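Long-range contacts in glycinin A3B4 subunit (Glycine max, PDB 2D5F), which serves as a seed storage globulin of the 11S family in soybean, built from two cupin domains and assembled as a hexamer: residues 55-60 and 130-135; 366-371 and 448-453; 87-92 and 245-250; 45-50 and 142-147. One frame throughout, in Å; residues are numbered along the deposited sequence.

In the fold
Interactions 1 and 4 belong to the first cupin domain, interaction 2 to the second. Interactions 1 and 4 each pair two neighbouring antiparallel strands, in one and the other sheet of the first cupin barrel. Their centres lie about 15 Å apart, and both reach the carbonate ion, with His58, Tyr131 and Thr133 from interaction 1 and Arg50 and Ala143 from interaction 4. They touch where Tyr131 OH lies 2.8 Å from Arg50 NH2. Interaction 2 touches interaction 4 where Leu367 CD2 meets Leu146 CD1 at 4.1 Å, so the two cupin domains meet there. Interaction 3 lies about 17 Å from interaction 1 between centres. Interactions 2 and 3 both touch a third subunit, and 1 and 3 a second.

Interaction 1 (55-60 and 130-135); sequences NGLHLP and PYWTYN. With CO3 (carbonate ion), chain E.
Two antiparallel strands of the first cupin barrel pair here, and His58, Tyr131 and Thr133 grip a carbonate ion, probably picked up from the crystallisation liquor. His58 N donates to Thr133 O at 2.8 Å, and Asn135 N to Gly56 O at 3.0 Å. Side chains of His58 and Thr133 lie side by side on one face of the sheet. His58 CG stands opposite the backbone N (chi1 -174°), which carries the imidazole into the pocket, with the carbonate at its edge. There His58 ND1 donates to carbonate O1 at 2.7 Å, and Thr133 OG1 to the same oxygen at 2.5 Å. Tyr131 OH donates to carbonate O2 at 2.9 Å. With ND1 on the carbonate and NE2 on Tyr164 OH, the His58 ring is held at both nitrogens, which probably fixes its rotation. On the other face Leu57 CB meets the rim of the Tyr134 ring at CD1, 4.1 Å away. Tyr134 CD1 lies 3.3 Å from Gly56 O, and Asn55 O sits at the ring edge. The Tyr134 hydroxyl is hydrogen-bonded to Leu244 N. With a leucine in place of Tyr134, the amide of Leu244 would probably lose its partner and a gap would open beside Asn55 and Gly56. A water donates to both Leu59 O and Tyr131 O and so bridges the strands near Pro60. Such an interior barrel pocket is where many cupins bind a metal or small ligand.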
loop_
_atom_site.group_PDB
_atom_site.type_symbol
_atom_site.label_atom_id
_atom_site.label_comp_id
_atom_site.label_asym_id
_atom_site.label_seq_id
_atom_site.Cartn_x
_atom_site.Cartn_y
_atom_site.Cartn_z
ATOM N N ASN B 55 31.855 28.570 12.567
ATOM C CA ASN B 55 31.746 28.999 11.175
ATOM C C ASN B 55 32.116 27.871 10.212
ATOM O O ASN B 55 32.413 28.117 9.042
ATOM C CB ASN B 55 32.654 30.206 10.904
ATOM C CG ASN B 55 32.129 31.497 11.513
ATOM O OD1 ASN B 55 32.675 32.570 11.265
ATOM N ND2 ASN B 55 31.073 31.400 12.315
ATOM N N GLY B 56 32.095 26.636 10.705
ATOM C CA GLY B 56 32.444 25.503 9.866
ATOM C C GLY B 56 31.368 25.117 8.865
ATOM O O GLY B 56 30.193 25.017 9.215
ATOM N N LEU B 57 31.777 24.899 7.618
ATOM C CA LEU B 57 30.861 24.522 6.552
ATOM C C LEU B 57 31.287 23.211 5.902
ATOM O O LEU B 57 32.372 23.107 5.330
ATOM C CB LEU B 57 30.801 25.623 5.488
ATOM C CG LEU B 57 30.086 25.303 4.168
ATOM C CD1 LEU B 57 28.586 25.149 4.388
ATOM C CD2 LEU B 57 30.345 26.424 3.171
ATOM N N HIS B 58 30.428 22.205 6.002
ATOM C CA HIS B 58 30.709 20.912 5.401
ATOM C C HIS B 58 30.243 21.015 3.952
ATOM O O HIS B 58 29.047 21.112 3.686
ATOM C CB HIS B 58 29.943 19.814 6.142
ATOM C CG HIS B 58 30.268 18.430 5.680
ATOM N ND1 HIS B 58 29.598 17.318 6.141
ATOM C CD2 HIS B 58 31.203 17.973 4.813
ATOM C CE1 HIS B 58 30.107 16.237 5.577
ATOM N NE2 HIS B 58 31.084 16.608 4.768
ATOM N N LEU B 59 31.192 21.003 3.024
ATOM C CA LEU B 59 30.888 21.125 1.601
ATOM C C LEU B 59 29.888 20.083 1.101
ATOM O O LEU B 59 29.902 18.925 1.524
ATOM C CB LEU B 59 32.177 21.061 0.781
ATOM C CG LEU B 59 33.236 22.105 1.174
ATOM C CD1 LEU B 59 34.421 22.023 0.220
ATOM C CD2 LEU B 59 32.625 23.501 1.142
ATOM N N PRO B 60 29.008 20.489 0.177
ATOM C CA PRO B 60 27.984 19.593 -0.384
ATOM C C PRO B 60 28.482 18.256 -0.925
ATOM O O PRO B 60 29.459 18.192 -1.674
ATOM C CB PRO B 60 27.314 20.457 -1.459
ATOM C CG PRO B 60 28.398 21.417 -1.859
ATOM C CD PRO B 60 29.028 21.781 -0.533
ATOM N N PRO B 130 22.127 15.450 -2.451
ATOM C CA PRO B 130 23.218 16.308 -1.964
ATOM C C PRO B 130 22.807 17.053 -0.696
ATOM O O PRO B 130 21.653 17.457 -0.553
ATOM C CB PRO B 130 23.440 17.290 -3.115
ATOM C CG PRO B 130 22.849 16.593 -4.319
ATOM C CD PRO B 130 21.629 15.928 -3.751
ATOM N N TYR B 131 23.748 17.235 0.222
ATOM C CA TYR B 131 23.460 17.980 1.440
ATOM C C TYR B 131 24.724 18.677 1.924
ATOM O O TYR B 131 25.840 18.224 1.644
ATOM C CB TYR B 131 22.944 17.065 2.556
ATOM C CG TYR B 131 24.039 16.346 3.311
ATOM C CD1 TYR B 131 24.688 15.244 2.757
ATOM C CD2 TYR B 131 24.450 16.789 4.573
ATOM C CE1 TYR B 131 25.718 14.598 3.438
ATOM C CE2 TYR B 131 25.487 16.146 5.263
ATOM C CZ TYR B 131 26.110 15.055 4.689
ATOM O OH TYR B 131 27.112 14.405 5.363
ATOM N N TRP B 132 24.528 19.784 2.641
ATOM C CA TRP B 132 25.618 20.564 3.223
ATOM C C TRP B 132 25.153 21.017 4.602
ATOM O O TRP B 132 23.952 21.147 4.847
ATOM C CB TRP B 132 25.951 21.791 2.364
ATOM C CG TRP B 132 24.791 22.715 2.124
ATOM C CD1 TRP B 132 23.926 22.686 1.066
ATOM C CD2 TRP B 132 24.335 23.762 2.986
ATOM N NE1 TRP B 132 22.954 23.646 1.219
ATOM C CE2 TRP B 132 23.177 24.320 2.390
ATOM C CE3 TRP B 132 24.784 24.283 4.208
ATOM C CZ2 TRP B 132 22.463 25.378 2.974
ATOM C CZ3 TRP B 132 24.071 25.339 4.791
ATOM C CH2 TRP B 132 22.922 25.869 4.172
ATOM N N THR B 133 26.098 21.235 5.510
ATOM C CA THR B 133 25.759 21.678 6.860
ATOM C C THR B 133 26.673 22.821 7.286
ATOM O O THR B 133 27.799 22.940 6.803
ATOM C CB THR B 133 25.888 20.536 7.878
ATOM O OG1 THR B 133 27.246 20.090 7.919
ATOM C CG2 THR B 133 24.979 19.363 7.490
ATOM N N TYR B 134 26.184 23.650 8.200
ATOM C CA TYR B 134 26.937 24.800 8.672
ATOM C C TYR B 134 26.690 25.032 10.156
ATOM O O TYR B 134 25.561 24.918 10.631
ATOM C CB TYR B 134 26.512 26.042 7.882
ATOM C CG TYR B 134 27.091 27.337 8.398
ATOM C CD1 TYR B 134 28.438 27.638 8.219
ATOM C CD2 TYR B 134 26.291 28.260 9.075
ATOM C CE1 TYR B 134 28.980 28.822 8.698
ATOM C CE2 TYR B 134 26.826 29.453 9.560
ATOM C CZ TYR B 134 28.172 29.724 9.369
ATOM O OH TYR B 134 28.722 30.887 9.852
ATOM N N ASN B 135 27.759 25.356 10.876
ATOM C CA ASN B 135 27.689 25.620 12.305
ATOM C C ASN B 135 27.234 27.063 12.485
ATOM O O ASN B 135 27.908 27.991 12.040
ATOM C CB ASN B 135 29.072 25.416 12.927
ATOM C CG ASN B 135 29.059 25.511 14.433
ATOM O OD1 ASN B 135 30.042 25.155 15.090
ATOM N ND2 ASN B 135 27.953 25.992 14.994
HETATM C C CO3 E . 27.520 16.572 8.752
HETATM O O1 CO3 E . 27.882 17.639 8.162
HETATM O O2 CO3 E . 27.447 15.484 8.083
HETATM O O3 CO3 E . 27.232 16.602 10.008
HETATM O O HOH W 1 29.462 29.328 13.655
HETATM O O HOH W 2 28.307 16.947 2.811
#

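Interaction 2 (366-371 and 448-453); sequences GLSAQY and HNAVSS
Gly366 and His448 meet through their backbones, and backbone contacts carry most of this junction. Their CA atoms are 4.2 Å apart, the nearest approach of the two chain traces. Gly366 C lies 3.5 Å from His448 N. Next to it His448 CA points its hydrogen almost straight at Leu367 O, a CA-H...O contact of 3.5 Å with an angle of 172° at the hydrogen. Leu367 O is buried and has no conventional partner, so this contact is a modest substitute. Gly366 has positive phi (59°), a conformation that favours glycine, and it is the first residue to leave the helical course of the chain.

Side-chain packing is slight. Ser368 CB faces the carbonyl of His448, 3.8 Å from its O. Ser368 OG sits between its own backbone N and carbonyl carbon (chi1 56°), and this brings it 3.4 Å from Ala450 CB. His448 touches with CB alone, 4.1 Å from Gly366 CA.

The polar side-chain atoms bond to other residues. Ser368 OG is hydrogen-bonded to His447 O, just before 448-453. His448 ND1 is held by Ser356 OG.

The contact joins the end of helix 362-365 and the start of strand 368-374 to the connection between strands 438-445 and 452-454. Strand 368-374 lies between 349-354 and 438-445 in its sheet. Farther along, Ser452 N is hydrogen-bonded to Glu324 OE1 of a third subunit.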
loop_
_atom_site.group_PDB
_atom_site.type_symbol
_atom_site.label_atom_id
_atom_site.label_comp_id
_atom_site.label_asym_id
_atom_site.label_seq_id
_atom_site.Cartn_x
_atom_site.Cartn_y
_atom_site.Cartn_z
ATOM N N GLY B 366 14.766 2.221 5.664
ATOM C CA GLY B 366 15.042 1.089 6.539
ATOM C C GLY B 366 15.853 1.386 7.793
ATOM O O GLY B 366 16.705 0.586 8.200
ATOM N N LEU B 367 15.588 2.523 8.424
ATOM C CA LEU B 367 16.312 2.888 9.634
ATOM C C LEU B 367 15.425 3.478 10.714
ATOM O O LEU B 367 14.428 4.123 10.429
ATOM C CB LEU B 367 17.411 3.897 9.311
ATOM C CG LEU B 367 18.664 3.404 8.594
ATOM C CD1 LEU B 367 19.452 4.599 8.104
ATOM C CD2 LEU B 367 19.504 2.553 9.545
ATOM N N SER B 368 15.806 3.243 11.962
ATOM C CA SER B 368 15.098 3.794 13.109
ATOM C C SER B 368 16.116 3.924 14.229
ATOM O O SER B 368 17.278 3.551 14.072
ATOM C CB SER B 368 13.930 2.895 13.533
ATOM O OG SER B 368 14.359 1.585 13.813
ATOM N N ALA B 369 15.691 4.459 15.363
ATOM C CA ALA B 369 16.613 4.622 16.474
ATOM C C ALA B 369 15.903 4.803 17.797
ATOM O O ALA B 369 14.692 5.000 17.849
ATOM C CB ALA B 369 17.523 5.824 16.219
ATOM N N GLN B 370 16.682 4.711 18.868
ATOM C CA GLN B 370 16.170 4.927 20.207
ATOM C C GLN B 370 17.215 5.737 20.956
ATOM O O GLN B 370 18.403 5.690 20.632
ATOM C CB GLN B 370 15.920 3.602 20.934
ATOM C CG GLN B 370 14.698 2.848 20.425
ATOM C CD GLN B 370 14.373 1.628 21.258
ATOM O OE1 GLN B 370 15.234 0.795 21.506
ATOM N NE2 GLN B 370 13.117 1.517 21.693
ATOM N N TYR B 371 16.759 6.526 21.919
ATOM C CA TYR B 371 17.678 7.289 22.744
ATOM C C TYR B 371 17.366 6.800 24.142
ATOM O O TYR B 371 16.211 6.831 24.578
ATOM C CB TYR B 371 17.443 8.790 22.644
ATOM C CG TYR B 371 18.585 9.563 23.254
ATOM C CD1 TYR B 371 18.464 10.172 24.508
ATOM C CD2 TYR B 371 19.811 9.633 22.606
ATOM C CE1 TYR B 371 19.553 10.829 25.098
ATOM C CE2 TYR B 371 20.898 10.283 23.183
ATOM C CZ TYR B 371 20.765 10.874 24.423
ATOM O OH TYR B 371 21.861 11.489 24.985
ATOM N N HIS B 448 13.048 0.269 9.523
ATOM C CA HIS B 448 12.246 1.493 9.645
ATOM C C HIS B 448 11.314 1.500 10.851
ATOM O O HIS B 448 10.875 2.556 11.300
ATOM C CB HIS B 448 11.434 1.725 8.359
ATOM C CG HIS B 448 10.229 0.840 8.221
ATOM N ND1 HIS B 448 9.000 1.159 8.766
ATOM C CD2 HIS B 448 10.062 -0.352 7.596
ATOM C CE1 HIS B 448 8.131 0.204 8.482
ATOM N NE2 HIS B 448 8.751 -0.724 7.773
ATOM N N ASN B 449 11.013 0.314 11.363
ATOM C CA ASN B 449 10.133 0.166 12.519
ATOM C C ASN B 449 10.629 -1.033 13.337
ATOM O O ASN B 449 9.935 -2.035 13.488
ATOM C CB ASN B 449 8.688 -0.060 12.048
ATOM C CG ASN B 449 7.681 0.006 13.183
ATOM O OD1 ASN B 449 7.992 0.473 14.281
ATOM N ND2 ASN B 449 6.463 -0.448 12.920
ATOM N N ALA B 450 11.851 -0.914 13.847
ATOM C CA ALA B 450 12.469 -1.971 14.632
ATOM C C ALA B 450 11.664 -2.229 15.901
ATOM O O ALA B 450 11.235 -1.296 16.576
ATOM C CB ALA B 450 13.899 -1.582 14.979
ATOM N N VAL B 451 11.443 -3.497 16.219
ATOM C CA VAL B 451 10.680 -3.834 17.409
ATOM C C VAL B 451 11.520 -4.692 18.332
ATOM O O VAL B 451 12.240 -5.577 17.886
ATOM C CB VAL B 451 9.371 -4.595 17.058
ATOM C CG1 VAL B 451 8.523 -3.758 16.124
ATOM C CG2 VAL B 451 9.687 -5.918 16.411
ATOM N N SER B 452 11.429 -4.415 19.622
ATOM C CA SER B 452 12.180 -5.178 20.599
ATOM C C SER B 452 11.234 -5.834 21.592
ATOM O O SER B 452 10.040 -5.541 21.641
ATOM C CB SER B 452 13.150 -4.266 21.351
ATOM O OG SER B 452 12.434 -3.382 22.193
ATOM N N SER B 453 11.782 -6.734 22.387
ATOM C CA SER B 453 10.999 -7.417 23.395
ATOM C C SER B 453 11.885 -7.546 24.623
ATOM O O SER B 453 13.087 -7.764 24.492
ATOM C CB SER B 453 10.590 -8.804 22.893
ATOM O OG SER B 453 9.908 -9.527 23.904
#

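Interaction 3 (87-92 and 245-250); sequences ETFEKP and SVISPK
The Phe89 ring presents an edge to the backbone of 245-250. Ile247 O lies in the plane of the ring, 3.1 Å from Phe89 CD2 and 3.6 Å from CE2. This places the carbonyl oxygen against the slightly positive ring hydrogens. Ile247 O is buried and has no hydrogen-bond partner, and the ring edge gives it at most a weak electrostatic contact. Phe89 CE2 meets Pro249 CD at 3.9 Å, and the two side chains cross at about a right angle. Ser248 CA also approaches CE2 obliquely. Phe89 CG lies opposite its carbonyl carbon, beside the backbone N (chi1 -88°), which sends the ring toward the loop.

Ile247 reaches Phe89 with one branch and Lys91 with the other. Its CG2 branch comes 4.2 Å from Phe89 CB. Its other branch ends at CD1, 3.5 Å from Lys91 CB. The lysine touches with this first carbon, and its extended chain leads the ammonium away. Within the loop Ser248 OG donates to Lys250 O at 2.9 Å.

Strand 107-118 bonds to both segments: Phe89 makes backbone bonds to His111, and Ile247 N is bonded to His111 NE2. Phe89 also packs on Ala341 of a third subunit. The arrangement is a loop laid over a strand at the edge of the cupin sheet within this chain, anchored by an isoleucine and the edge of a phenylalanine.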
loop_
_atom_site.group_PDB
_atom_site.type_symbol
_atom_site.label_atom_id
_atom_site.label_comp_id
_atom_site.label_asym_id
_atom_site.label_seq_id
_atom_site.Cartn_x
_atom_site.Cartn_y
_atom_site.Cartn_z
ATOM N N GLU B 87 12.747 26.513 -5.762
ATOM C CA GLU B 87 13.520 27.189 -4.727
ATOM C C GLU B 87 12.491 28.067 -4.022
ATOM O O GLU B 87 12.209 29.184 -4.471
ATOM C CB GLU B 87 14.620 28.050 -5.359
ATOM C CG GLU B 87 15.190 27.494 -6.663
ATOM C CD GLU B 87 15.632 26.044 -6.557
ATOM O OE1 GLU B 87 15.775 25.398 -7.608
ATOM O OE2 GLU B 87 15.843 25.550 -5.431
ATOM N N THR B 88 11.923 27.551 -2.931
ATOM C CA THR B 88 10.880 28.252 -2.180
ATOM C C THR B 88 11.345 29.356 -1.239
ATOM O O THR B 88 10.522 30.060 -0.653
ATOM C CB THR B 88 10.026 27.256 -1.366
ATOM O OG1 THR B 88 10.848 26.613 -0.385
ATOM C CG2 THR B 88 9.419 26.201 -2.286
ATOM N N PHE B 89 12.656 29.486 -1.070
ATOM C CA PHE B 89 13.223 30.535 -0.228
ATOM C C PHE B 89 13.818 31.554 -1.196
ATOM O O PHE B 89 14.834 31.295 -1.836
ATOM C CB PHE B 89 14.325 29.969 0.675
ATOM C CG PHE B 89 13.825 29.429 1.996
ATOM C CD1 PHE B 89 12.637 28.703 2.070
ATOM C CD2 PHE B 89 14.553 29.640 3.164
ATOM C CE1 PHE B 89 12.181 28.199 3.289
ATOM C CE2 PHE B 89 14.106 29.139 4.388
ATOM C CZ PHE B 89 12.913 28.414 4.449
ATOM N N GLU B 90 13.173 32.703 -1.339
ATOM C CA GLU B 90 13.701 33.703 -2.258
ATOM C C GLU B 90 13.826 35.069 -1.604
ATOM O O GLU B 90 13.065 35.420 -0.703
ATOM C CB GLU B 90 12.832 33.786 -3.518
ATOM C CG GLU B 90 11.391 34.160 -3.266
ATOM C CD GLU B 90 10.540 34.073 -4.521
ATOM O OE1 GLU B 90 9.323 34.330 -4.426
ATOM O OE2 GLU B 90 11.082 33.743 -5.597
ATOM N N LYS B 91 14.809 35.828 -2.061
ATOM C CA LYS B 91 15.060 37.154 -1.527
ATOM C C LYS B 91 15.140 38.160 -2.665
ATOM O O LYS B 91 16.038 38.089 -3.501
ATOM C CB LYS B 91 16.371 37.145 -0.746
ATOM C CG LYS B 91 16.732 38.462 -0.088
ATOM C CD LYS B 91 18.047 38.319 0.656
ATOM C CE LYS B 91 18.433 39.594 1.379
ATOM N NZ LYS B 91 19.734 39.424 2.098
ATOM N N PRO B 92 14.181 39.094 -2.732
ATOM C CA PRO B 92 14.194 40.105 -3.796
ATOM C C PRO B 92 15.384 41.051 -3.618
ATOM O O PRO B 92 15.789 41.348 -2.492
ATOM C CB PRO B 92 12.858 40.820 -3.608
ATOM C CG PRO B 92 11.982 39.749 -3.021
ATOM C CD PRO B 92 12.902 39.119 -2.004
ATOM N N SER B 245 25.796 33.605 5.326
ATOM C CA SER B 245 24.472 34.215 5.266
ATOM C C SER B 245 23.630 33.509 4.208
ATOM O O SER B 245 24.048 33.385 3.052
ATOM C CB SER B 245 24.566 35.702 4.904
ATOM O OG SER B 245 25.305 36.420 5.875
ATOM N N VAL B 246 22.452 33.043 4.609
ATOM C CA VAL B 246 21.529 32.375 3.697
ATOM C C VAL B 246 20.140 32.898 4.018
ATOM O O VAL B 246 19.928 33.495 5.068
ATOM C CB VAL B 246 21.514 30.831 3.883
ATOM C CG1 VAL B 246 22.919 30.264 3.746
ATOM C CG2 VAL B 246 20.915 30.474 5.239
ATOM N N ILE B 247 19.193 32.673 3.119
ATOM C CA ILE B 247 17.831 33.127 3.353
ATOM C C ILE B 247 17.185 32.210 4.383
ATOM O O ILE B 247 17.185 30.987 4.217
ATOM C CB ILE B 247 17.006 33.083 2.059
ATOM C CG1 ILE B 247 17.715 33.889 0.966
ATOM C CG2 ILE B 247 15.621 33.655 2.306
ATOM C CD1 ILE B 247 17.114 33.710 -0.410
ATOM N N SER B 248 16.653 32.795 5.454
ATOM C CA SER B 248 15.992 32.017 6.498
ATOM C C SER B 248 15.309 32.924 7.514
ATOM O O SER B 248 15.854 33.958 7.900
ATOM C CB SER B 248 16.997 31.110 7.214
ATOM O OG SER B 248 16.338 30.238 8.120
ATOM N N PRO B 249 14.093 32.551 7.953
ATOM C CA PRO B 249 13.338 33.343 8.932
ATOM C C PRO B 249 14.098 33.466 10.247
ATOM O O PRO B 249 13.930 34.423 10.996
ATOM C CB PRO B 249 12.041 32.551 9.090
ATOM C CG PRO B 249 11.875 31.905 7.739
ATOM C CD PRO B 249 13.277 31.433 7.444
ATOM N N LYS B 250 14.939 32.476 10.513
ATOM C CA LYS B 250 15.741 32.424 11.725
ATOM C C LYS B 250 17.192 32.252 11.290
ATOM O O LYS B 250 17.503 31.333 10.528
ATOM C CB LYS B 250 15.290 31.229 12.569
ATOM C CG LYS B 250 16.221 30.827 13.701
ATOM C CD LYS B 250 15.830 29.451 14.234
ATOM C CE LYS B 250 16.789 28.971 15.305
ATOM N NZ LYS B 250 16.806 29.903 16.466
#

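Interaction 4 (45-50 and 142-147); sequences VTVSKR and VAISLL. With CO3 (carbonate ion), chain E.
Arg50 and Ala143 meet as a hydrogen-bonded pair beside the carbonate ion. Arg50 N donates to Ala143 O at 2.8 Å, and Ala143 N returns a bond to Arg50 O. From this pair the arginine reaches into the pocket, where NH2 donates to carbonate O2 at 2.6 Å. Arg50 CG lies beside the backbone N, anti to the carbonyl carbon (chi1 -71°), and the chain is extended to NE, which carries the edge of the guanidinium to the carbonate. Ser145 CB covers one face, 3.5 Å above its plane, toward the rim. Ala143 CB approaches carbonate O3 at 4.0 Å.

The second shell holds the group in place. Gln67 OE1 accepts bonds from both Arg50 NH1 and Ser145 OG, and Ser48 OG takes a weak bond from NE. An alanine in place of Arg50 would probably leave the carbonate without this positive charge and Gln67 with one donor fewer.

Farther along, Ser48 pairs with Ser145 and Thr46 with Leu147, each through two backbone bonds. Leu147 runs beside Thr46, its CD2 3.6 Å from Thr46 CG2. On the other face Val47 CG1 rests 3.7 Å from Ile144 CG2.

The antiparallel strands lie in the middle of their sheet. Strand 28-32 borders 46-52, and strand 67-73 borders 141-147. Tyr393 of strand 390-395, in the second cupin domain, packs against Lys49 and Ile144.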
loop_
_atom_site.group_PDB
_atom_site.type_symbol
_atom_site.label_atom_id
_atom_site.label_comp_id
_atom_site.label_asym_id
_atom_site.label_seq_id
_atom_site.Cartn_x
_atom_site.Cartn_y
_atom_site.Cartn_z
ATOM N N VAL B 45 26.954 -1.848 8.213
ATOM C CA VAL B 45 26.989 -0.393 8.328
ATOM C C VAL B 45 28.374 0.044 8.794
ATOM O O VAL B 45 29.240 -0.782 9.085
ATOM C CB VAL B 45 26.009 0.124 9.416
ATOM C CG1 VAL B 45 24.592 -0.391 9.177
ATOM C CG2 VAL B 45 26.510 -0.316 10.804
ATOM N N THR B 46 28.572 1.352 8.845
ATOM C CA THR B 46 29.799 1.917 9.383
ATOM C C THR B 46 29.380 3.245 9.992
ATOM O O THR B 46 28.243 3.685 9.799
ATOM C CB THR B 46 30.926 2.103 8.337
ATOM O OG1 THR B 46 32.157 2.321 9.039
ATOM C CG2 THR B 46 30.673 3.287 7.435
ATOM N N VAL B 47 30.273 3.876 10.743
ATOM C CA VAL B 47 29.940 5.125 11.404
ATOM C C VAL B 47 30.986 6.203 11.170
ATOM O O VAL B 47 32.174 5.917 11.029
ATOM C CB VAL B 47 29.770 4.901 12.930
ATOM C CG1 VAL B 47 29.369 6.200 13.616
ATOM C CG2 VAL B 47 28.726 3.812 13.184
ATOM N N SER B 48 30.526 7.447 11.145
ATOM C CA SER B 48 31.394 8.594 10.929
ATOM C C SER B 48 31.039 9.713 11.908
ATOM O O SER B 48 29.878 10.094 12.028
ATOM C CB SER B 48 31.228 9.081 9.492
ATOM O OG SER B 48 31.874 10.321 9.287
ATOM N N LYS B 49 32.043 10.226 12.613
ATOM C CA LYS B 49 31.844 11.313 13.570
ATOM C C LYS B 49 32.353 12.599 12.927
ATOM O O LYS B 49 33.513 12.685 12.544
ATOM C CB LYS B 49 32.620 11.032 14.851
ATOM C CG LYS B 49 32.456 12.086 15.926
ATOM C CD LYS B 49 33.223 11.680 17.176
ATOM C CE LYS B 49 33.133 12.743 18.255
ATOM N NZ LYS B 49 33.986 12.397 19.432
ATOM N N ARG B 50 31.482 13.594 12.805
ATOM C CA ARG B 50 31.872 14.849 12.173
ATOM C C ARG B 50 31.849 16.026 13.124
ATOM O O ARG B 50 30.936 16.168 13.942
ATOM C CB ARG B 50 30.966 15.139 10.975
ATOM C CG ARG B 50 31.210 14.209 9.797
ATOM C CD ARG B 50 30.007 14.131 8.865
ATOM N NE ARG B 50 29.971 12.839 8.188
ATOM C CZ ARG B 50 28.883 12.294 7.658
ATOM N NH1 ARG B 50 28.962 11.111 7.066
ATOM N NH2 ARG B 50 27.721 12.926 7.719
ATOM N N VAL B 142 29.109 18.673 16.863
ATOM C CA VAL B 142 29.589 17.301 16.828
ATOM C C VAL B 142 28.404 16.395 16.484
ATOM O O VAL B 142 27.379 16.406 17.168
ATOM C CB VAL B 142 30.190 16.879 18.184
ATOM C CG1 VAL B 142 30.649 15.435 18.115
ATOM C CG2 VAL B 142 31.367 17.798 18.542
ATOM N N ALA B 143 28.545 15.626 15.408
ATOM C CA ALA B 143 27.479 14.732 14.977
ATOM C C ALA B 143 28.007 13.333 14.684
ATOM O O ALA B 143 29.136 13.166 14.214
ATOM C CB ALA B 143 26.795 15.304 13.743
ATOM N N ILE B 144 27.187 12.327 14.976
ATOM C CA ILE B 144 27.563 10.939 14.727
ATOM C C ILE B 144 26.628 10.368 13.670
ATOM O O ILE B 144 25.416 10.285 13.873
ATOM C CB ILE B 144 27.481 10.074 16.014
ATOM C CG1 ILE B 144 28.705 10.332 16.908
ATOM C CG2 ILE B 144 27.453 8.596 15.651
ATOM C CD1 ILE B 144 28.777 11.723 17.482
ATOM N N SER B 145 27.204 9.963 12.547
ATOM C CA SER B 145 26.418 9.439 11.449
ATOM C C SER B 145 26.484 7.935 11.238
ATOM O O SER B 145 27.559 7.350 11.160
ATOM C CB SER B 145 26.822 10.138 10.148
ATOM O OG SER B 145 26.114 9.586 9.054
ATOM N N LEU B 146 25.311 7.316 11.152
ATOM C CA LEU B 146 25.219 5.894 10.882
ATOM C C LEU B 146 25.110 5.809 9.359
ATOM O O LEU B 146 24.131 6.291 8.776
ATOM C CB LEU B 146 23.962 5.300 11.536
ATOM C CG LEU B 146 23.767 3.772 11.508
ATOM C CD1 LEU B 146 23.507 3.268 10.077
ATOM C CD2 LEU B 146 25.000 3.099 12.098
ATOM N N LEU B 147 26.134 5.245 8.721
ATOM C CA LEU B 147 26.155 5.084 7.268
ATOM C C LEU B 147 25.596 3.695 6.947
ATOM O O LEU B 147 26.292 2.689 7.067
ATOM C CB LEU B 147 27.588 5.215 6.724
ATOM C CG LEU B 147 28.237 6.607 6.581
ATOM C CD1 LEU B 147 28.249 7.334 7.900
ATOM C CD2 LEU B 147 29.664 6.451 6.067
HETATM C C CO3 E . 27.520 16.572 8.752
HETATM O O1 CO3 E . 27.882 17.639 8.162
HETATM O O2 CO3 E . 27.447 15.484 8.083
HETATM O O3 CO3 E . 27.232 16.602 10.008
#